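6-carboxyhexanoate--coa ligase (Bacillus subtilis, PDB 5FLG) belongs to the 6-carboxyhexanoate--CoA ligase family and is modelled with phosphoaminophosphonic acid-adenylate ester, pimelic acid and magnesium bound. Local coordinates at residues 14-19 / 59-64. Residues are numbered along the deposited sequence; the frame is centred on the assembly and turned at random.
Sequences RASMNG and PDFMQI
D60 reaches across to the turn N18-G19 and holds it with both carboxylate oxygens. Its side chain starts from CB, with CG set between the backbone N and the carbonyl carbon (chi1 50°), which brings the carboxylate to the 14-19 segment; CG then lies 3.7 Å from M17 CA. At the tip, OD2 accepts the N18 N-H at 2.7 Å from N18 N, while OD1 takes the G19 N-H at 3.1 Å from G19 N. Both donors come in on the syn side, somewhat out of the carboxylate plane, so two bonds fix the group's rotation. N18 has left-handed backbone angles, and those of G19 by themselves call for glycine. S16 OG closes the turn from its own strand, donating to G19 O at 2.6 Å, and sits obliquely beside the F61 ring, 3.7 Å from F61 CD1. On the other face of the sheet, A15 CB packs on P59 CB at 3.8 Å and on the M62 methyl; helix 40-52 touches P59 and M62. Q63 NE2 bonds Q65 OE1 of the second subunit, where the sheet runs on across the interface. R14 and Q63 pair through both backbone N-H groups, in antiparallel register. Near the strand end, S16 O receives D60 N at 2.9 Å and, weakly, F61 N: D60 and F61 together facing S16 make a classic beta bulge in an antiparallel sheet.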
ATOM      1  N   ARG A  14      -5.787   4.333   0.761  1.00 28.35           N
ATOM      2  CA  ARG A  14      -6.598   4.781   1.837  1.00 30.52           C
ATOM      3  C   ARG A  14      -5.747   5.365   2.953  1.00 29.10           C
ATOM      4  O   ARG A  14      -4.569   5.017   3.125  1.00 25.23           O
ATOM      5  CB  ARG A  14      -7.420   3.603   2.350  1.00 34.56           C
ATOM      6  CG  ARG A  14      -6.566   2.472   2.839  1.00 41.83           C
ATOM      7  CD  ARG A  14      -7.437   1.233   2.976  1.00 50.25           C
ATOM      8  NE  ARG A  14      -6.787   0.151   3.702  1.00 57.62           N
ATOM      9  CZ  ARG A  14      -6.880  -1.130   3.356  1.00 75.99           C
ATOM     10  NH1 ARG A  14      -7.527  -1.495   2.247  1.00 77.38           N
ATOM     11  NH2 ARG A  14      -6.280  -2.049   4.100  1.00 78.28           N
ATOM     12  N   ALA A  15      -6.376   6.223   3.739  1.00 25.04           N
ATOM     13  CA  ALA A  15      -5.652   6.942   4.760  1.00 30.91           C
ATOM     14  C   ALA A  15      -6.556   7.149   5.951  1.00 28.51           C
ATOM     15  O   ALA A  15      -7.754   7.393   5.800  1.00 31.31           O
ATOM     16  CB  ALA A  15      -5.148   8.291   4.228  1.00 25.15           C
ATOM     17  N   SER A  16      -5.950   7.158   7.130  1.00 29.99           N
ATOM     18  CA  SER A  16      -6.686   7.343   8.354  1.00 28.44           C
ATOM     19  C   SER A  16      -5.849   8.026   9.418  1.00 31.55           C
ATOM     20  O   SER A  16      -4.649   8.166   9.266  1.00 29.95           O
ATOM     21  CB  SER A  16      -7.170   5.982   8.870  1.00 30.29           C
ATOM     22  OG  SER A  16      -6.077   5.114   9.038  1.00 32.01           O
ATOM     23  N   MET A  17      -6.509   8.496  10.468  1.00 35.47           N
ATOM     24  CA  MET A  17      -5.814   8.988  11.637  1.00 45.04           C
ATOM     25  C   MET A  17      -6.263   8.261  12.900  1.00 51.26           C
ATOM     26  O   MET A  17      -7.358   7.668  12.947  1.00 41.49           O
ATOM     27  CB  MET A  17      -5.944  10.511  11.760  1.00 50.51           C
ATOM     28  CG  MET A  17      -7.338  11.047  12.014  1.00 57.84           C
ATOM     29  SD  MET A  17      -7.285  12.850  12.211  1.00 67.98           S
ATOM     30  CE  MET A  17      -7.026  12.943  13.988  1.00 70.04           C
ATOM     31  N   ASN A  18      -5.356   8.252  13.881  1.00 55.54           N
ATOM     32  CA  ASN A  18      -5.428   7.408  15.092  1.00 59.08           C
ATOM     33  C   ASN A  18      -5.455   5.926  14.748  1.00 65.19           C
ATOM     34  O   ASN A  18      -6.380   5.200  15.130  1.00 67.03           O
ATOM     35  CB  ASN A  18      -6.632   7.766  15.978  1.00 61.21           C
ATOM     36  CG  ASN A  18      -6.798   9.259  16.169  1.00 63.34           C
ATOM     37  OD1 ASN A  18      -7.905   9.784  16.068  1.00 76.14           O
ATOM     38  ND2 ASN A  18      -5.699   9.954  16.426  1.00 65.38           N
ATOM     39  N   GLY A  19      -4.433   5.488  14.016  1.00 72.19           N
ATOM     40  CA  GLY A  19      -4.318   4.094  13.583  1.00 72.74           C
ATOM     41  C   GLY A  19      -4.715   3.929  12.127  1.00 67.35           C
ATOM     42  O   GLY A  19      -5.062   4.917  11.470  1.00 49.38           O
ATOM     43  N   PRO A  59      -3.363  12.377   8.001  1.00 39.65           N
ATOM     44  CA  PRO A  59      -3.307  10.944   8.321  1.00 40.96           C
ATOM     45  C   PRO A  59      -2.038  10.543   9.076  1.00 36.63           C
ATOM     46  O   PRO A  59      -1.026  11.245   8.994  1.00 38.11           O
ATOM     47  CB  PRO A  59      -3.358  10.277   6.951  1.00 40.34           C
ATOM     48  CG  PRO A  59      -2.792  11.278   6.020  1.00 42.86           C
ATOM     49  CD  PRO A  59      -3.162  12.633   6.569  1.00 44.71           C
ATOM     50  N   ASP A  60      -2.145   9.542   9.937  1.00 36.23           N
ATOM     51  CA  ASP A  60      -0.952   8.897  10.490  1.00 39.49           C
ATOM     52  C   ASP A  60      -0.749   7.505   9.925  1.00 37.67           C
ATOM     53  O   ASP A  60       0.169   6.797  10.336  1.00 36.13           O
ATOM     54  CB  ASP A  60      -0.982   8.835  12.028  1.00 42.68           C
ATOM     55  CG  ASP A  60      -2.258   8.279  12.567  1.00 51.87           C
ATOM     56  OD1 ASP A  60      -2.715   7.207  12.093  1.00 43.89           O
ATOM     57  OD2 ASP A  60      -2.805   8.922  13.488  1.00 62.49           O
ATOM     58  N   PHE A  61      -1.604   7.130   8.969  1.00 28.88           N
ATOM     59  CA  PHE A  61      -1.542   5.831   8.352  1.00 32.35           C
ATOM     60  C   PHE A  61      -2.043   5.926   6.923  1.00 27.23           C
ATOM     61  O   PHE A  61      -3.039   6.609   6.659  1.00 27.19           O
ATOM     62  CB  PHE A  61      -2.423   4.846   9.110  1.00 34.56           C
ATOM     63  CG  PHE A  61      -2.493   3.524   8.461  1.00 37.72           C
ATOM     64  CD1 PHE A  61      -3.325   3.330   7.370  1.00 38.23           C
ATOM     65  CD2 PHE A  61      -1.595   2.537   8.804  1.00 44.84           C
ATOM     66  CE1 PHE A  61      -3.346   2.120   6.720  1.00 40.49           C
ATOM     67  CE2 PHE A  61      -1.624   1.310   8.169  1.00 47.17           C
ATOM     68  CZ  PHE A  61      -2.468   1.117   7.096  1.00 42.05           C
ATOM     69  N   MET A  62      -1.301   5.356   5.987  1.00 31.29           N
ATOM     70  CA  MET A  62      -1.742   5.340   4.599  1.00 31.07           C
ATOM     71  C   MET A  62      -1.168   4.138   3.890  1.00 31.54           C
ATOM     72  O   MET A  62      -0.049   3.722   4.160  1.00 27.33           O
ATOM     73  CB  MET A  62      -1.352   6.638   3.880  1.00 37.97           C
ATOM     74  CG  MET A  62      -1.812   6.712   2.433  1.00 42.27           C
ATOM     75  SD  MET A  62      -1.193   8.160   1.519  1.00 48.99           S
ATOM     76  CE  MET A  62      -1.660   9.469   2.658  1.00 32.94           C
ATOM     77  N   GLN A  63      -1.998   3.539   3.037  1.00 31.57           N
ATOM     78  CA  GLN A  63      -1.597   2.499   2.120  1.00 28.14           C
ATOM     79  C   GLN A  63      -1.868   2.910   0.684  1.00 24.54           C
ATOM     80  O   GLN A  63      -2.946   3.388   0.359  1.00 28.12           O
ATOM     81  CB  GLN A  63      -2.405   1.236   2.388  1.00 35.24           C
ATOM     82  CG  GLN A  63      -2.233   0.695   3.783  1.00 44.65           C
ATOM     83  CD  GLN A  63      -2.926  -0.668   3.977  1.00 50.04           C
ATOM     84  OE1 GLN A  63      -4.152  -0.793   3.839  1.00 49.23           O
ATOM     85  NE2 GLN A  63      -2.147  -1.667   4.367  1.00 50.01           N
ATOM     86  N   ILE A  64      -0.970   2.543  -0.216  1.00 25.89           N
ATOM     87  CA  ILE A  64      -1.166   2.774  -1.636  1.00 24.76           C
ATOM     88  C   ILE A  64      -0.702   1.507  -2.287  1.00 27.34           C
ATOM     89  O   ILE A  64       0.334   0.968  -1.929  1.00 29.50           O
ATOM     90  CB  ILE A  64      -0.279   3.935  -2.190  1.00 30.38           C
ATOM     91  CG1 ILE A  64      -0.512   5.219  -1.423  1.00 32.71           C
ATOM     92  CG2 ILE A  64      -0.579   4.148  -3.648  1.00 33.44           C
ATOM     93  CD1 ILE A  64       0.189   6.451  -2.004  1.00 35.97           C
TER